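Local coordinates for cytoplasmic protein (Cryptococcus neoformans var. grubii serotype A, PDB 7LPO) that probably hydrolyses steryl beta-glucosides to sterol and glucose, as a sterylglucosidase of glycoside hydrolase family 5, at residues Gln290-Pro295 with Gln314-Gly319; Pro195-Gly200 with Thr458-His463. One frame throughout, in Å; residues are numbered along the deposited sequence.

Contact 1: Gln290-Pro295 with Gln314-Gly319; sequences QLKKGP and QAWNFG
G294 and W316 face each other as an antiparallel hydrogen-bonded pair, and two backbone bonds close the ring between them. G294 N donates a hydrogen bond to W316 O, 2.9 Å away, meeting a lone pair in the carbonyl plane. The return bond, W316 N to G294 O at 3.1 Å, is less well aimed, because the donor stands 45° out of the plane of that carbonyl. One step on, P295 and A315 make a non-hydrogen-bonded pair with CA atoms 4.1 Å apart. Two CA-H...O contacts supplement the bonds: K293 CA lies 3.4 Å from W316 O, and A315 CA lies 3.2 Å from G294 O.

The two-residue strand 294-295 forms one edge of a three-stranded antiparallel sheet. Strand 311-319 runs through its middle, and strand 322-331 pairs along the far side, where A315 and N317 make backbone hydrogen bonds with G326 and Y324, respectively.

The main side-chain contact is K292 laid alongside the indole of W316, the two chains running in a common direction. K292 CB sits 3.6 Å from W316 CG, at the root of the ring system. With chi2 extended (177°), CD rides above the six-membered ring as a CH-pi contact; the bend at chi3 then sets the course of NZ, which ends off-centre over that ring in a cation-pi contact, 4.2 Å from its centroid. NZ also makes a weak hydrogen bond to P286 O, so the ring is not its sole partner. The CB of K293 is directed away from segment 314-319, and its NZ makes a probable hydrogen bond to A196 O. G294 O, already bonded to W316 N, also accepts a hydrogen bond from S296 OG.

Contact 2: Pro195-Gly200 with Thr458-His463; sequences PAMIWG and TLMTKH
M197 and M460 make the tightest apolar contact between the loop 195-200 and the end of helix 456-461, with M460 CE 3.4 Å from M197 CB, closer than usual van der Waals distance. The two side chains cross at about a right angle, and M460 SD lies 3.8 Å from both CB and CG of M197. Bends at chi2 (-40°) and chi3 (-95°) fold the M197 chain back, so that its methyl, CE, reaches L459 at the branch: 3.6 Å to CG and slightly farther to CD2. M197 stands at the third position of a type II beta turn from P195 to I198, closed by I198 N on P195 O.

The polar link is made by water. One molecule accepts from M197 N at 3.1 Å and from K462 NZ at 2.9 Å. K462, with positive phi, is the first residue to leave the helix, and its chain runs extended past the methyl of A196. Its ammonium group also forms a salt bridge with D527 and a hydrogen bond to G587 O.

The side chain of M197 touches E588 and lies about 4 Å from a bound Tris molecule, probably from the crystallisation liquor, which may mark a nearby pocket. With no direct hydrogen bond between the segments, the fit of loop to helix end rests on van der Waals contact between flexible methionine and leucine side chains, with a single water bridge as the hydrogen-bonded connection.

Overall arrangement
Contact 1 is partly buried and joins two strands of a small antiparallel sheet by backbone bonds and the CH-pi and cation-pi contact of a lysine with an indole; contact 2 lies nearer the chain's centre yet is a surface contact, joining a loop to a helix end through apolar side chains and water. Their centres are 11 Å apart, and in sequence both segments of contact 1 fall between the two segments of contact 2. They also touch directly: besides the probable bond between K293 and A196, the L291 methyls pack on G200 and M460. F318 of the middle strand also rests on M460, so this methionine meets residues from both segments of contact 1.

Contact 1: Gln290-Pro295 with Gln314-Gly319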
# COMPACT_ATOMS: atom_id res chain seq x y z
N GLN A 290 6.07 8.56 15.10
CA GLN A 290 5.34 9.69 14.53
C GLN A 290 3.83 9.54 14.64
O GLN A 290 3.12 10.55 14.54
CB GLN A 290 5.74 9.88 13.07
CG GLN A 290 5.92 11.35 12.64
CD GLN A 290 6.75 12.18 13.63
OE1 GLN A 290 7.92 11.88 13.88
NE2 GLN A 290 6.14 13.22 14.18
N LEU A 291 3.32 8.33 14.84
CA LEU A 291 1.88 8.09 14.92
C LEU A 291 1.47 7.83 16.37
O LEU A 291 1.70 6.75 16.91
CB LEU A 291 1.48 6.93 14.03
CG LEU A 291 -0.03 6.68 13.97
CD1 LEU A 291 -0.78 7.99 13.82
CD2 LEU A 291 -0.37 5.72 12.85
N LYS A 292 0.87 8.84 16.99
CA LYS A 292 0.22 8.70 18.28
C LYS A 292 -1.13 9.37 18.19
O LYS A 292 -1.23 10.53 17.77
CB LYS A 292 1.04 9.32 19.41
CG LYS A 292 2.49 8.90 19.42
CD LYS A 292 3.25 9.63 20.52
CE LYS A 292 4.42 10.40 19.95
NZ LYS A 292 5.42 10.73 21.00
N LYS A 293 -2.18 8.65 18.59
CA LYS A 293 -3.51 9.22 18.59
C LYS A 293 -4.40 8.37 19.47
O LYS A 293 -4.34 7.14 19.42
CB LYS A 293 -4.10 9.30 17.17
CG LYS A 293 -5.55 9.73 17.16
CD LYS A 293 -5.90 10.45 15.88
CE LYS A 293 -7.23 11.18 16.03
NZ LYS A 293 -7.71 11.73 14.74
N GLY A 294 -5.22 9.03 20.28
CA GLY A 294 -6.06 8.35 21.23
C GLY A 294 -5.23 7.80 22.38
O GLY A 294 -4.06 8.18 22.56
N PRO A 295 -5.83 6.91 23.17
CA PRO A 295 -5.10 6.34 24.31
C PRO A 295 -3.91 5.54 23.84
O PRO A 295 -4.04 4.63 23.01
CB PRO A 295 -6.14 5.45 25.01
CG PRO A 295 -7.47 5.80 24.37
CD PRO A 295 -7.16 6.31 22.99
N GLN A 314 -1.50 7.95 28.67
CA GLN A 314 -1.50 9.21 27.93
C GLN A 314 -2.35 9.07 26.68
O GLN A 314 -2.32 8.04 26.00
CB GLN A 314 -0.07 9.60 27.54
CG GLN A 314 0.96 9.47 28.67
CD GLN A 314 2.42 9.43 28.18
OE1 GLN A 314 3.02 8.35 28.03
NE2 GLN A 314 3.00 10.61 27.93
N ALA A 315 -3.14 10.09 26.38
CA ALA A 315 -3.87 10.16 25.13
C ALA A 315 -3.30 11.30 24.29
O ALA A 315 -2.84 12.31 24.83
CB ALA A 315 -5.37 10.37 25.35
N TRP A 316 -3.34 11.12 22.98
CA TRP A 316 -2.70 12.05 22.05
C TRP A 316 -3.70 12.58 21.04
O TRP A 316 -4.52 11.83 20.51
CB TRP A 316 -1.55 11.37 21.32
CG TRP A 316 -0.41 11.11 22.21
CD1 TRP A 316 -0.25 10.06 23.07
CD2 TRP A 316 0.75 11.92 22.35
NE1 TRP A 316 0.94 10.17 23.74
CE2 TRP A 316 1.58 11.30 23.31
CE3 TRP A 316 1.18 13.10 21.74
CZ2 TRP A 316 2.81 11.84 23.69
CZ3 TRP A 316 2.38 13.63 22.11
CH2 TRP A 316 3.20 13.00 23.08
N ASN A 317 -3.58 13.88 20.75
CA ASN A 317 -4.32 14.52 19.68
C ASN A 317 -3.36 14.83 18.54
O ASN A 317 -2.17 15.05 18.76
CB ASN A 317 -4.98 15.82 20.16
CG ASN A 317 -5.94 15.59 21.31
OD1 ASN A 317 -6.73 14.64 21.29
ND2 ASN A 317 -5.88 16.45 22.32
N PHE A 318 -3.88 14.87 17.32
CA PHE A 318 -3.09 15.24 16.16
C PHE A 318 -3.31 16.73 15.87
O PHE A 318 -4.40 17.13 15.43
CB PHE A 318 -3.44 14.39 14.95
CG PHE A 318 -2.38 14.40 13.88
CD1 PHE A 318 -2.31 15.44 12.97
CD2 PHE A 318 -1.44 13.39 13.81
CE1 PHE A 318 -1.32 15.47 12.00
CE2 PHE A 318 -0.45 13.41 12.84
CZ PHE A 318 -0.39 14.46 11.94
N GLY A 319 -2.29 17.54 16.13
CA GLY A 319 -2.35 18.96 15.89
C GLY A 319 -1.73 19.33 14.55
O GLY A 319 -1.32 18.46 13.78

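Contact 2: Pro195-Gly200 with Thr458-His463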
# COMPACT_ATOMS: atom_id res chain seq x y z
N PRO A 195 -12.31 7.28 15.69
CA PRO A 195 -11.47 8.45 15.38
C PRO A 195 -10.69 8.26 14.09
O PRO A 195 -10.22 7.16 13.76
CB PRO A 195 -10.54 8.57 16.59
CG PRO A 195 -11.25 7.86 17.70
CD PRO A 195 -12.04 6.75 17.04
N ALA A 196 -10.53 9.35 13.35
CA ALA A 196 -9.84 9.33 12.07
C ALA A 196 -8.45 8.73 12.19
O ALA A 196 -7.62 9.19 12.98
CB ALA A 196 -9.74 10.76 11.52
N MET A 197 -8.20 7.71 11.38
CA MET A 197 -6.87 7.13 11.19
C MET A 197 -6.31 6.52 12.46
O MET A 197 -5.10 6.28 12.55
CB MET A 197 -5.89 8.18 10.66
CG MET A 197 -6.18 8.68 9.23
SD MET A 197 -6.72 7.40 8.07
CE MET A 197 -5.21 6.96 7.30
N ILE A 198 -7.15 6.27 13.47
CA ILE A 198 -6.62 5.67 14.68
C ILE A 198 -6.25 4.21 14.44
O ILE A 198 -5.47 3.64 15.21
CB ILE A 198 -7.62 5.80 15.84
CG1 ILE A 198 -6.89 5.59 17.17
CG2 ILE A 198 -8.75 4.84 15.69
CD1 ILE A 198 -7.74 5.96 18.39
N TRP A 199 -6.76 3.60 13.36
CA TRP A 199 -6.48 2.19 13.12
C TRP A 199 -4.98 1.94 13.06
O TRP A 199 -4.51 0.84 13.42
CB TRP A 199 -7.15 1.73 11.82
CG TRP A 199 -6.55 2.33 10.58
CD1 TRP A 199 -7.01 3.42 9.89
CD2 TRP A 199 -5.39 1.88 9.89
NE1 TRP A 199 -6.19 3.68 8.81
CE2 TRP A 199 -5.19 2.74 8.79
CE3 TRP A 199 -4.49 0.83 10.09
CZ2 TRP A 199 -4.13 2.60 7.91
CZ3 TRP A 199 -3.44 0.68 9.20
CH2 TRP A 199 -3.27 1.56 8.13
N GLY A 200 -4.21 2.95 12.64
CA GLY A 200 -2.78 2.77 12.46
C GLY A 200 -2.02 2.63 13.76
O GLY A 200 -0.93 2.04 13.78
N THR A 458 -2.28 15.73 5.19
CA THR A 458 -3.60 15.69 4.56
C THR A 458 -4.36 14.43 4.95
O THR A 458 -5.55 14.48 5.30
CB THR A 458 -3.45 15.79 3.04
OG1 THR A 458 -2.73 16.99 2.72
CG2 THR A 458 -4.79 15.80 2.37
N LEU A 459 -3.67 13.29 4.92
CA LEU A 459 -4.31 12.02 5.27
C LEU A 459 -4.86 12.05 6.69
O LEU A 459 -6.01 11.67 6.92
CB LEU A 459 -3.31 10.89 5.10
CG LEU A 459 -3.80 9.45 5.14
CD1 LEU A 459 -4.74 9.19 4.00
CD2 LEU A 459 -2.61 8.51 5.09
N MET A 460 -4.06 12.50 7.65
CA MET A 460 -4.48 12.39 9.05
C MET A 460 -5.52 13.44 9.43
O MET A 460 -6.42 13.16 10.23
CB MET A 460 -3.27 12.51 9.98
CG MET A 460 -2.14 11.56 9.64
SD MET A 460 -2.59 9.80 9.78
CE MET A 460 -3.01 9.70 11.50
N THR A 461 -5.41 14.65 8.89
CA THR A 461 -6.34 15.72 9.26
C THR A 461 -7.56 15.76 8.36
O THR A 461 -8.51 16.50 8.67
CB THR A 461 -5.64 17.08 9.20
OG1 THR A 461 -5.26 17.36 7.84
CG2 THR A 461 -4.40 17.08 10.08
N LYS A 462 -7.58 14.97 7.28
CA LYS A 462 -8.66 14.98 6.28
C LYS A 462 -9.04 16.44 5.92
O LYS A 462 -10.20 16.81 5.87
CB LYS A 462 -9.87 14.18 6.79
CG LYS A 462 -9.46 12.74 7.11
CD LYS A 462 -10.62 11.88 7.52
CE LYS A 462 -10.24 10.40 7.41
NZ LYS A 462 -11.32 9.54 7.93
N HIS A 463 -8.00 17.22 5.65
CA HIS A 463 -8.13 18.62 5.28
C HIS A 463 -6.95 18.96 4.37
O HIS A 463 -5.82 18.54 4.63
CB HIS A 463 -8.15 19.52 6.52
CG HIS A 463 -8.53 20.94 6.24
ND1 HIS A 463 -9.81 21.42 6.43
CD2 HIS A 463 -7.79 21.99 5.79
CE1 HIS A 463 -9.84 22.70 6.10
NE2 HIS A 463 -8.64 23.07 5.71
O HOH W 1 -10.50 7.16 9.41